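Local coordinates for FBP protein (Leishmania major, PDB 5OEZ) that probably hydrolyses fructose 1,6-bisphosphate to fructose 6-phosphate and phosphate with the help of magnesium, and binds AMP at a separate site, at residues G95-E100 with L281-A286; Y113-D118 with S134-W139; I206-K211 with F322-E327. All blocks are in the same frame, centred on the assembly; numbering follows the deposited sequence.

Contact 1. Residues G95-E100 with L281-A286; sequences GSEEEE and LLYEAA
The ring of Tyr283 lies flat against the backbone of Glu97, and this buried ring is the close-packed part of the contact. The CA of Glu97 sits over the centre of the ring, 3.7 Å from its centroid and 14° off the ring normal, a CH-pi contact. CB and CG of Glu97 continue across the same face toward the CG of Tyr283. The ring's rim meets the end of strand 91-96: Tyr283 CE1 is 3.5 Å from Gly95 O, which lies at the edge near the ring plane. On the opposite face the ring has CB of its own neighbour Leu282, offset toward the rim. His315 also meets the ring.

After Ser96 the chain leaves the strand in a type I beta turn, Ser96 to Glu99, closed by Glu99 N to Ser96 O at 3.0 Å. The turn brings Glu97 and Glu98 to the metal site of this class 1 fructose-1,6-bisphosphatase. Glu97 is a ligand of both manganese ions in a structure of the protein with metal, and Glu284 of the second one. No metal is bound to this chain.

Away from the ring the contact opens toward solvent, and Glu97 is partly exposed. The CG of Glu97 stands opposite its backbone N (chi1 -165°), and the extended chain carries the carboxylate past CB of Tyr283 to Glu284. The two carboxylate planes are turned 86° apart. Arg280 makes a salt bridge with Glu97 OE2, and its backbone N holds Glu284 OE1. Asp118 brings a third carboxylate close to both. Glu98 is exposed and does not touch helix 281-294; its carboxylate lies near that of Asp74.

Contact 2. Residues Y113-D118 with S134-W139; sequences YLIFFD and SIWGVW
Leu114 and Trp139 open a ladder of six backbone hydrogen bonds between two antiparallel strands. The strand axes come within 4.6 Å, with their directions 166° apart. Leu114, Phe116 and Asp118 form hydrogen-bonded pairs with Trp139, Gly137 and Ile135. The shortest bond is Asp118 N to Ile135 O, 2.8 Å.

CA-H...O contacts fill the steps between these bonds. Phe117 CA is 3.2 Å from Ile135 O, and Ile115 CA approaches Gly137 O.

Aromatic contact lies on the face that carries Leu114, Phe116 and Trp139. CD2 of Phe116 reaches CZ3 of Trp139 at 3.7 Å, with the ring planes 81° apart in an oblique pairing. The indole extends past Gly137, which has no side chain of its own. Trp139 NE1 bonds to the carbonyl of Lys161, and Leu282 of helix 281-294 packs on both rings.

Apolar contacts of another kind fill the face of Ile115, Phe117, Trp136 and Val138. Ile115 CD1 lies 4.1 Å from Val138 CG2 and also touches CB of Trp136. Phe117 CB meets Trp136 CB at 3.9 Å, but both rings then lead away, each with its CG between backbone N and carbonyl carbon (chi1 near +60°). At the far end CG1 of Val138 sits 3.5 Å from CD1 of Tyr113. Helix 27-47 covers this face through Ile35, which touches Ile115 and Trp136.

The pair is a beta hairpin in the middle of the N-terminal mixed sheet. One strand carries residues of two sites seen in other structures of this protein: Tyr113 of the AMP site and Asp118 of the metal site.

Contact 3. Residues I206-K211 with F322-E327; sequences ISIPKK and FGSRQE
Lys210 lies along the first turn of helix 325-338 and meets Arg325 and Gln326. Its CG stands between the backbone N and the carbonyl carbon (chi1 69°), and beyond CG the chain is extended. CB rests over one face of the Arg325 guanidinium, 3.8 Å from CZ and offset toward the rim. CG comes next to the amide of Gln326. CD touches both partners, 3.6 Å from Gln326 NE2 and 3.7 Å from Arg325 NH2. CE stays beside Gln326 NE2. NZ ends near the same amide nitrogen, and the side chains of Lys210 and Gln326 point the same way. Lys210 and Arg325 are exposed to solvent, Gln326 partly so.

The loop between strands 198-203 and 214-216 here receives the start of the C-terminal helix. Lys210 O accepts a hydrogen bond from Gln326 N at 2.9 Å. The chain thus offers an acceptor to an N-H of the first helical turn. Ser324 stands at the N-cap position, but its side chain makes no capping bond. Its OG instead donates a hydrogen bond to Pro209 O, 2.8 Å away, and is also hydrogen-bonded to the backbone N of Gly264. A water accepts from Arg325 N at 3.0 Å and may give a proton to Pro209 O.

Deeper in, Ile208 CG2 packs on Ser324 OG at 3.5 Å, and Leu260 and Val292 line the same isoleucine. Glu327 is buried too. Its OE2 lies near CB of Lys211 and bonds to the backbone N of Arg212, while OE1 bonds to Tyr244 OH.

Overall arrangement
Contacts 1 and 2 are close neighbours, with centres 8 Å apart. They share the N-terminal mixed sheet, where strands 91-96 and 113-121 lie side by side, and Gly95 bonds to Ile115 and Phe117. Both supply acids to the metal site. Contact 2 is local in sequence and falls between the two segments of contact 1, which joins the N-terminal to the C-terminal domain. Contact 3 is about 25 Å from contact 1, centre to centre, and their segments alternate. Phe322 of contact 3 packs on Ala285 of contact 1, in helix 281-294, whose start bears the metal ligand Glu284. Contacts 2 and 3 follow in series, centres about 24 Å apart, without touching.

Contact 1. Residues G95-E100 with L281-A286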
loop_
_atom_site.group_PDB
_atom_site.type_symbol
_atom_site.label_atom_id
_atom_site.label_comp_id
_atom_site.label_asym_id
_atom_site.label_seq_id
_atom_site.Cartn_x
_atom_site.Cartn_y
_atom_site.Cartn_z
ATOM N N GLY C 95 -24.110 -18.762 9.361
ATOM C CA GLY C 95 -23.982 -19.970 8.564
ATOM C C GLY C 95 -22.878 -19.814 7.549
ATOM O O GLY C 95 -23.001 -19.037 6.614
ATOM N N SER C 96 -21.799 -20.557 7.737
ATOM C CA SER C 96 -20.716 -20.633 6.757
ATOM C C SER C 96 -20.884 -21.856 5.862
ATOM O O SER C 96 -21.089 -22.944 6.370
ATOM C CB SER C 96 -19.394 -20.766 7.490
ATOM O OG SER C 96 -18.331 -20.823 6.562
ATOM N N GLU C 97 -20.744 -21.681 4.547
ATOM C CA GLU C 97 -20.863 -22.778 3.585
ATOM C C GLU C 97 -19.963 -23.975 3.888
ATOM O O GLU C 97 -20.358 -25.111 3.631
ATOM C CB GLU C 97 -20.553 -22.307 2.164
ATOM C CG GLU C 97 -21.009 -23.277 1.085
ATOM C CD GLU C 97 -20.823 -22.681 -0.320
ATOM O OE1 GLU C 97 -19.688 -22.372 -0.671
ATOM O OE2 GLU C 97 -21.789 -22.496 -1.108
ATOM N N GLU C 98 -18.785 -23.715 4.452
ATOM C CA GLU C 98 -17.809 -24.751 4.764
ATOM C C GLU C 98 -18.186 -25.635 5.959
ATOM O O GLU C 98 -17.699 -26.767 6.052
ATOM C CB GLU C 98 -16.433 -24.134 5.021
ATOM C CG GLU C 98 -15.950 -23.146 3.935
ATOM C CD GLU C 98 -14.455 -22.841 3.991
ATOM O OE1 GLU C 98 -13.794 -23.144 5.007
ATOM O OE2 GLU C 98 -13.930 -22.283 2.999
ATOM N N GLU C 99 -19.109 -25.176 6.804
ATOM C CA GLU C 99 -19.466 -25.881 8.034
ATOM C C GLU C 99 -20.820 -26.588 7.974
ATOM O O GLU C 99 -21.757 -26.138 7.315
ATOM C CB GLU C 99 -19.455 -24.896 9.176
ATOM C CG GLU C 99 -18.156 -24.118 9.222
ATOM C CD GLU C 99 -17.968 -23.324 10.494
ATOM O OE1 GLU C 99 -18.939 -23.147 11.258
ATOM O OE2 GLU C 99 -16.830 -22.887 10.729
ATOM N N GLU C 100 -20.918 -27.706 8.677
ATOM C CA GLU C 100 -22.146 -28.496 8.645
ATOM C C GLU C 100 -23.310 -27.869 9.432
ATOM O O GLU C 100 -24.463 -28.034 9.044
ATOM C CB GLU C 100 -21.909 -29.958 9.009
ATOM C CG GLU C 100 -22.912 -30.934 8.350
ATOM C CD GLU C 100 -22.958 -30.943 6.805
ATOM O OE1 GLU C 100 -22.223 -30.196 6.125
ATOM O OE2 GLU C 100 -23.762 -31.722 6.244
ATOM N N LEU C 281 -28.194 -23.125 -2.448
ATOM C CA LEU C 281 -29.237 -22.097 -2.432
ATOM C C LEU C 281 -28.983 -20.949 -1.451
ATOM O O LEU C 281 -28.954 -19.794 -1.852
ATOM C CB LEU C 281 -30.583 -22.739 -2.098
ATOM C CG LEU C 281 -31.807 -21.833 -2.073
ATOM C CD1 LEU C 281 -32.059 -21.251 -3.444
ATOM C CD2 LEU C 281 -33.008 -22.614 -1.608
ATOM N N LEU C 282 -28.779 -21.273 -0.181
ATOM C CA LEU C 282 -28.632 -20.254 0.856
ATOM C C LEU C 282 -27.363 -19.420 0.756
ATOM O O LEU C 282 -27.398 -18.199 0.943
ATOM C CB LEU C 282 -28.637 -20.886 2.241
ATOM C CG LEU C 282 -29.990 -21.113 2.901
ATOM C CD1 LEU C 282 -29.789 -21.632 4.316
ATOM C CD2 LEU C 282 -30.851 -19.856 2.945
ATOM N N TYR C 283 -26.253 -20.092 0.484
ATOM C CA TYR C 283 -24.948 -19.473 0.567
ATOM C C TYR C 283 -24.525 -18.719 -0.705
ATOM O O TYR C 283 -23.741 -17.781 -0.611
ATOM C CB TYR C 283 -23.901 -20.527 0.909
ATOM C CG TYR C 283 -24.212 -21.316 2.155
ATOM C CD1 TYR C 283 -23.930 -20.809 3.425
ATOM C CD2 TYR C 283 -24.758 -22.577 2.071
ATOM C CE1 TYR C 283 -24.208 -21.551 4.569
ATOM C CE2 TYR C 283 -25.036 -23.318 3.205
ATOM C CZ TYR C 283 -24.756 -22.798 4.450
ATOM O OH TYR C 283 -25.037 -23.545 5.559
ATOM N N GLU C 284 -25.031 -19.142 -1.872
ATOM C CA GLU C 284 -24.579 -18.657 -3.187
ATOM C C GLU C 284 -25.730 -18.245 -4.100
ATOM O O GLU C 284 -25.789 -17.097 -4.528
ATOM C CB GLU C 284 -23.745 -19.729 -3.914
ATOM C CG GLU C 284 -22.510 -20.194 -3.148
ATOM C CD GLU C 284 -21.888 -21.480 -3.690
ATOM O OE1 GLU C 284 -22.594 -22.325 -4.290
ATOM O OE2 GLU C 284 -20.667 -21.662 -3.496
ATOM N N ALA C 285 -26.618 -19.179 -4.439
ATOM C CA ALA C 285 -27.621 -18.913 -5.477
ATOM C C ALA C 285 -28.657 -17.834 -5.093
ATOM O O ALA C 285 -28.924 -16.937 -5.881
ATOM C CB ALA C 285 -28.314 -20.205 -5.891
ATOM N N ALA C 286 -29.234 -17.916 -3.903
ATOM C CA ALA C 286 -30.238 -16.910 -3.471
ATOM C C ALA C 286 -29.670 -15.482 -3.294
ATOM O O ALA C 286 -30.251 -14.534 -3.801
ATOM C CB ALA C 286 -30.966 -17.367 -2.207
#

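Contact 2. Residues Y113-D118 with S134-W139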
loop_
_atom_site.group_PDB
_atom_site.type_symbol
_atom_site.label_atom_id
_atom_site.label_comp_id
_atom_site.label_asym_id
_atom_site.label_seq_id
_atom_site.Cartn_x
_atom_site.Cartn_y
_atom_site.Cartn_z
ATOM N N TYR C 113 -29.938 -10.389 12.938
ATOM C CA TYR C 113 -29.679 -10.824 11.569
ATOM C C TYR C 113 -29.231 -12.284 11.511
ATOM O O TYR C 113 -28.468 -12.747 12.358
ATOM C CB TYR C 113 -28.648 -9.910 10.891
ATOM C CG TYR C 113 -29.200 -8.535 10.607
ATOM C CD1 TYR C 113 -30.276 -8.367 9.742
ATOM C CD2 TYR C 113 -28.642 -7.398 11.187
ATOM C CE1 TYR C 113 -30.785 -7.111 9.460
ATOM C CE2 TYR C 113 -29.152 -6.135 10.916
ATOM C CZ TYR C 113 -30.226 -5.995 10.055
ATOM O OH TYR C 113 -30.750 -4.746 9.776
ATOM N N LEU C 114 -29.729 -13.001 10.502
ATOM C CA LEU C 114 -29.233 -14.332 10.141
ATOM C C LEU C 114 -28.388 -14.113 8.901
ATOM O O LEU C 114 -28.881 -13.549 7.933
ATOM C CB LEU C 114 -30.383 -15.291 9.804
ATOM C CG LEU C 114 -31.383 -15.663 10.916
ATOM C CD1 LEU C 114 -32.464 -14.619 11.069
ATOM C CD2 LEU C 114 -32.022 -17.016 10.620
ATOM N N ILE C 115 -27.133 -14.557 8.914
ATOM C CA ILE C 115 -26.252 -14.331 7.771
ATOM C C ILE C 115 -25.635 -15.644 7.307
ATOM O O ILE C 115 -25.142 -16.434 8.102
ATOM C CB ILE C 115 -25.188 -13.246 8.043
ATOM C CG1 ILE C 115 -24.287 -13.071 6.825
ATOM C CG2 ILE C 115 -24.346 -13.561 9.265
ATOM C CD1 ILE C 115 -23.573 -11.729 6.792
ATOM N N PHE C 116 -25.719 -15.874 6.002
ATOM C CA PHE C 116 -25.223 -17.074 5.381
ATOM C C PHE C 116 -24.231 -16.613 4.355
ATOM O O PHE C 116 -24.573 -15.791 3.510
ATOM C CB PHE C 116 -26.380 -17.852 4.752
ATOM C CG PHE C 116 -27.346 -18.333 5.772
ATOM C CD1 PHE C 116 -27.105 -19.509 6.454
ATOM C CD2 PHE C 116 -28.451 -17.572 6.110
ATOM C CE1 PHE C 116 -27.976 -19.957 7.435
ATOM C CE2 PHE C 116 -29.324 -18.003 7.094
ATOM C CZ PHE C 116 -29.085 -19.196 7.763
ATOM N N PHE C 117 -23.008 -17.128 4.434
ATOM C CA PHE C 117 -21.954 -16.634 3.581
ATOM C C PHE C 117 -21.067 -17.733 3.034
ATOM O O PHE C 117 -20.898 -18.768 3.650
ATOM C CB PHE C 117 -21.128 -15.572 4.333
ATOM C CG PHE C 117 -20.391 -16.105 5.529
ATOM C CD1 PHE C 117 -21.010 -16.206 6.770
ATOM C CD2 PHE C 117 -19.074 -16.516 5.411
ATOM C CE1 PHE C 117 -20.322 -16.716 7.866
ATOM C CE2 PHE C 117 -18.393 -17.041 6.500
ATOM C CZ PHE C 117 -19.017 -17.153 7.728
ATOM N N ASP C 118 -20.557 -17.500 1.828
ATOM C CA ASP C 118 -19.482 -18.279 1.255
ATOM C C ASP C 118 -18.216 -17.406 1.401
ATOM O O ASP C 118 -18.050 -16.435 0.667
ATOM C CB ASP C 118 -19.799 -18.600 -0.208
ATOM C CG ASP C 118 -18.733 -19.470 -0.875
ATOM O OD1 ASP C 118 -17.779 -19.929 -0.206
ATOM O OD2 ASP C 118 -18.870 -19.728 -2.094
ATOM N N SER C 134 -16.272 -13.590 -2.479
ATOM C CA SER C 134 -17.021 -13.904 -1.254
ATOM C C SER C 134 -18.444 -13.504 -1.516
ATOM O O SER C 134 -18.673 -12.524 -2.201
ATOM C CB SER C 134 -16.519 -13.099 -0.035
ATOM O OG SER C 134 -15.133 -13.280 0.226
ATOM N N ILE C 135 -19.399 -14.222 -0.922
ATOM C CA ILE C 135 -20.830 -13.967 -1.118
ATOM C C ILE C 135 -21.563 -14.050 0.217
ATOM O O ILE C 135 -21.227 -14.896 1.046
ATOM C CB ILE C 135 -21.472 -15.015 -2.053
ATOM C CG1 ILE C 135 -20.624 -15.218 -3.309
ATOM C CG2 ILE C 135 -22.892 -14.597 -2.443
ATOM C CD1 ILE C 135 -21.006 -16.442 -4.123
ATOM N N TRP C 136 -22.564 -13.195 0.423
ATOM C CA TRP C 136 -23.372 -13.273 1.632
ATOM C C TRP C 136 -24.811 -12.843 1.380
ATOM O O TRP C 136 -25.073 -12.044 0.499
ATOM C CB TRP C 136 -22.756 -12.437 2.780
ATOM C CG TRP C 136 -22.685 -11.024 2.437
ATOM C CD1 TRP C 136 -23.647 -10.085 2.643
ATOM C CD2 TRP C 136 -21.601 -10.361 1.775
ATOM N NE1 TRP C 136 -23.210 -8.872 2.171
ATOM C CE2 TRP C 136 -21.969 -9.019 1.620
ATOM C CE3 TRP C 136 -20.354 -10.777 1.309
ATOM C CZ2 TRP C 136 -21.152 -8.096 1.006
ATOM C CZ3 TRP C 136 -19.535 -9.849 0.704
ATOM C CH2 TRP C 136 -19.934 -8.530 0.559
ATOM N N GLY C 137 -25.721 -13.400 2.170
ATOM C CA GLY C 137 -27.129 -13.038 2.152
ATOM C C GLY C 137 -27.573 -12.891 3.586
ATOM O O GLY C 137 -27.169 -13.672 4.450
ATOM N N VAL C 138 -28.432 -11.909 3.824
ATOM C CA VAL C 138 -28.870 -11.545 5.168
ATOM C C VAL C 138 -30.406 -11.592 5.276
ATOM O O VAL C 138 -31.117 -11.054 4.428
ATOM C CB VAL C 138 -28.396 -10.114 5.518
ATOM C CG1 VAL C 138 -28.738 -9.745 6.972
ATOM C CG2 VAL C 138 -26.903 -9.939 5.275
ATOM N N TRP C 139 -30.895 -12.258 6.314
ATOM C CA TRP C 139 -32.321 -12.347 6.626
ATOM C C TRP C 139 -32.497 -11.744 8.019
ATOM O O TRP C 139 -31.512 -11.571 8.755
ATOM C CB TRP C 139 -32.782 -13.801 6.658
ATOM C CG TRP C 139 -33.070 -14.420 5.340
ATOM C CD1 TRP C 139 -34.298 -14.617 4.782
ATOM C CD2 TRP C 139 -32.128 -14.996 4.439
ATOM N NE1 TRP C 139 -34.182 -15.262 3.581
ATOM C CE2 TRP C 139 -32.858 -15.517 3.347
ATOM C CE3 TRP C 139 -30.738 -15.128 4.444
ATOM C CZ2 TRP C 139 -32.247 -16.150 2.266
ATOM C CZ3 TRP C 139 -30.123 -15.771 3.361
ATOM C CH2 TRP C 139 -30.878 -16.256 2.285
#

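Contact 3. Residues I206-K211 with F322-E327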
loop_
_atom_site.group_PDB
_atom_site.type_symbol
_atom_site.label_atom_id
_atom_site.label_comp_id
_atom_site.label_asym_id
_atom_site.label_seq_id
_atom_site.Cartn_x
_atom_site.Cartn_y
_atom_site.Cartn_z
ATOM N N ILE C 206 -26.437 -0.039 -10.663
ATOM C CA ILE C 206 -26.062 -1.000 -11.692
ATOM C C ILE C 206 -27.316 -1.609 -12.327
ATOM O O ILE C 206 -28.194 -2.106 -11.618
ATOM C CB ILE C 206 -25.186 -2.130 -11.126
ATOM C CG1 ILE C 206 -23.838 -1.568 -10.684
ATOM C CG2 ILE C 206 -24.987 -3.226 -12.169
ATOM C CD1 ILE C 206 -22.958 -2.540 -9.945
ATOM N N SER C 207 -27.386 -1.545 -13.656
ATOM C CA SER C 207 -28.499 -2.085 -14.430
ATOM C C SER C 207 -27.935 -3.052 -15.451
ATOM O O SER C 207 -27.162 -2.632 -16.312
ATOM C CB SER C 207 -29.242 -0.974 -15.187
ATOM O OG SER C 207 -29.962 -0.126 -14.321
ATOM N N ILE C 208 -28.335 -4.319 -15.374
ATOM C CA ILE C 208 -27.916 -5.338 -16.369
ATOM C C ILE C 208 -28.697 -5.060 -17.661
ATOM O O ILE C 208 -29.916 -4.939 -17.629
ATOM C CB ILE C 208 -28.226 -6.839 -15.987
ATOM C CG1 ILE C 208 -27.770 -7.282 -14.586
ATOM C CG2 ILE C 208 -27.601 -7.820 -16.998
ATOM C CD1 ILE C 208 -28.333 -8.633 -14.173
ATOM N N PRO C 209 -28.001 -4.950 -18.801
ATOM C CA PRO C 209 -28.725 -4.780 -20.073
ATOM C C PRO C 209 -29.751 -5.894 -20.341
ATOM O O PRO C 209 -29.523 -7.025 -19.945
ATOM C CB PRO C 209 -27.608 -4.836 -21.122
ATOM C CG PRO C 209 -26.359 -4.419 -20.387
ATOM C CD PRO C 209 -26.533 -4.891 -18.976
ATOM N N LYS C 210 -30.862 -5.556 -20.987
ATOM C CA LYS C 210 -31.913 -6.527 -21.262
ATOM C C LYS C 210 -31.451 -7.629 -22.217
ATOM O O LYS C 210 -31.919 -8.760 -22.094
ATOM C CB LYS C 210 -33.216 -5.869 -21.751
ATOM C CG LYS C 210 -33.147 -5.247 -23.135
ATOM C CD LYS C 210 -34.391 -4.434 -23.448
ATOM C CE LYS C 210 -34.383 -3.915 -24.888
ATOM N NZ LYS C 210 -35.666 -3.268 -25.291
ATOM N N LYS C 211 -30.557 -7.309 -23.151
ATOM C CA LYS C 211 -29.890 -8.330 -23.959
ATOM C C LYS C 211 -28.414 -8.022 -24.204
ATOM O O LYS C 211 -27.995 -6.871 -24.197
ATOM C CB LYS C 211 -30.605 -8.540 -25.291
ATOM C CG LYS C 211 -30.573 -7.359 -26.251
ATOM C CD LYS C 211 -30.628 -7.843 -27.696
ATOM C CE LYS C 211 -29.237 -8.290 -28.182
ATOM N NZ LYS C 211 -29.249 -9.471 -29.094
ATOM N N PHE C 322 -28.871 -17.255 -14.896
ATOM C CA PHE C 322 -28.850 -15.855 -14.439
ATOM C C PHE C 322 -28.437 -14.915 -15.562
ATOM O O PHE C 322 -27.480 -15.191 -16.270
ATOM C CB PHE C 322 -27.782 -15.642 -13.345
ATOM C CG PHE C 322 -28.114 -16.207 -11.985
ATOM C CD1 PHE C 322 -29.336 -16.785 -11.678
ATOM C CD2 PHE C 322 -27.172 -16.122 -10.982
ATOM C CE1 PHE C 322 -29.585 -17.282 -10.405
ATOM C CE2 PHE C 322 -27.420 -16.597 -9.702
ATOM C CZ PHE C 322 -28.626 -17.178 -9.410
ATOM N N GLY C 323 -29.092 -13.766 -15.656
ATOM C CA GLY C 323 -28.521 -12.636 -16.372
ATOM C C GLY C 323 -29.533 -11.715 -16.998
ATOM O O GLY C 323 -30.622 -11.481 -16.443
ATOM N N SER C 324 -29.140 -11.185 -18.159
ATOM C CA SER C 324 -29.976 -10.320 -18.969
ATOM C C SER C 324 -31.323 -10.994 -19.190
ATOM O O SER C 324 -31.391 -12.193 -19.491
ATOM C CB SER C 324 -29.290 -10.057 -20.306
ATOM O OG SER C 324 -28.064 -9.364 -20.132
ATOM N N ARG C 325 -32.392 -10.222 -19.048
ATOM C CA ARG C 325 -33.717 -10.809 -19.007
ATOM C C ARG C 325 -34.134 -11.499 -20.316
ATOM O O ARG C 325 -34.734 -12.563 -20.271
ATOM C CB ARG C 325 -34.779 -9.826 -18.467
ATOM C CG ARG C 325 -34.987 -8.528 -19.216
ATOM C CD ARG C 325 -36.059 -7.622 -18.570
ATOM N NE ARG C 325 -35.992 -6.225 -19.051
ATOM C CZ ARG C 325 -36.656 -5.725 -20.101
ATOM N NH1 ARG C 325 -37.472 -6.488 -20.828
ATOM N NH2 ARG C 325 -36.499 -4.440 -20.437
ATOM N N GLN C 326 -33.824 -10.909 -21.458
ATOM C CA GLN C 326 -34.132 -11.533 -22.742
ATOM C C GLN C 326 -33.260 -12.747 -23.037
ATOM O O GLN C 326 -33.710 -13.656 -23.704
ATOM C CB GLN C 326 -34.054 -10.526 -23.882
ATOM C CG GLN C 326 -35.161 -9.472 -23.795
ATOM C CD GLN C 326 -35.078 -8.421 -24.883
ATOM O OE1 GLN C 326 -34.261 -8.513 -25.808
ATOM N NE2 GLN C 326 -35.935 -7.421 -24.784
ATOM N N GLU C 327 -32.035 -12.779 -22.521
ATOM C CA GLU C 327 -31.174 -13.955 -22.697
ATOM C C GLU C 327 -31.653 -15.143 -21.872
ATOM O O GLU C 327 -31.662 -16.269 -22.358
ATOM C CB GLU C 327 -29.713 -13.638 -22.333
ATOM C CG GLU C 327 -29.070 -12.506 -23.130
ATOM C CD GLU C 327 -28.999 -12.751 -24.629
ATOM O OE1 GLU C 327 -29.002 -13.935 -25.074
ATOM O OE2 GLU C 327 -28.923 -11.742 -25.372
HETATM O O HOH W 1 -31.869 -7.481 -17.979
#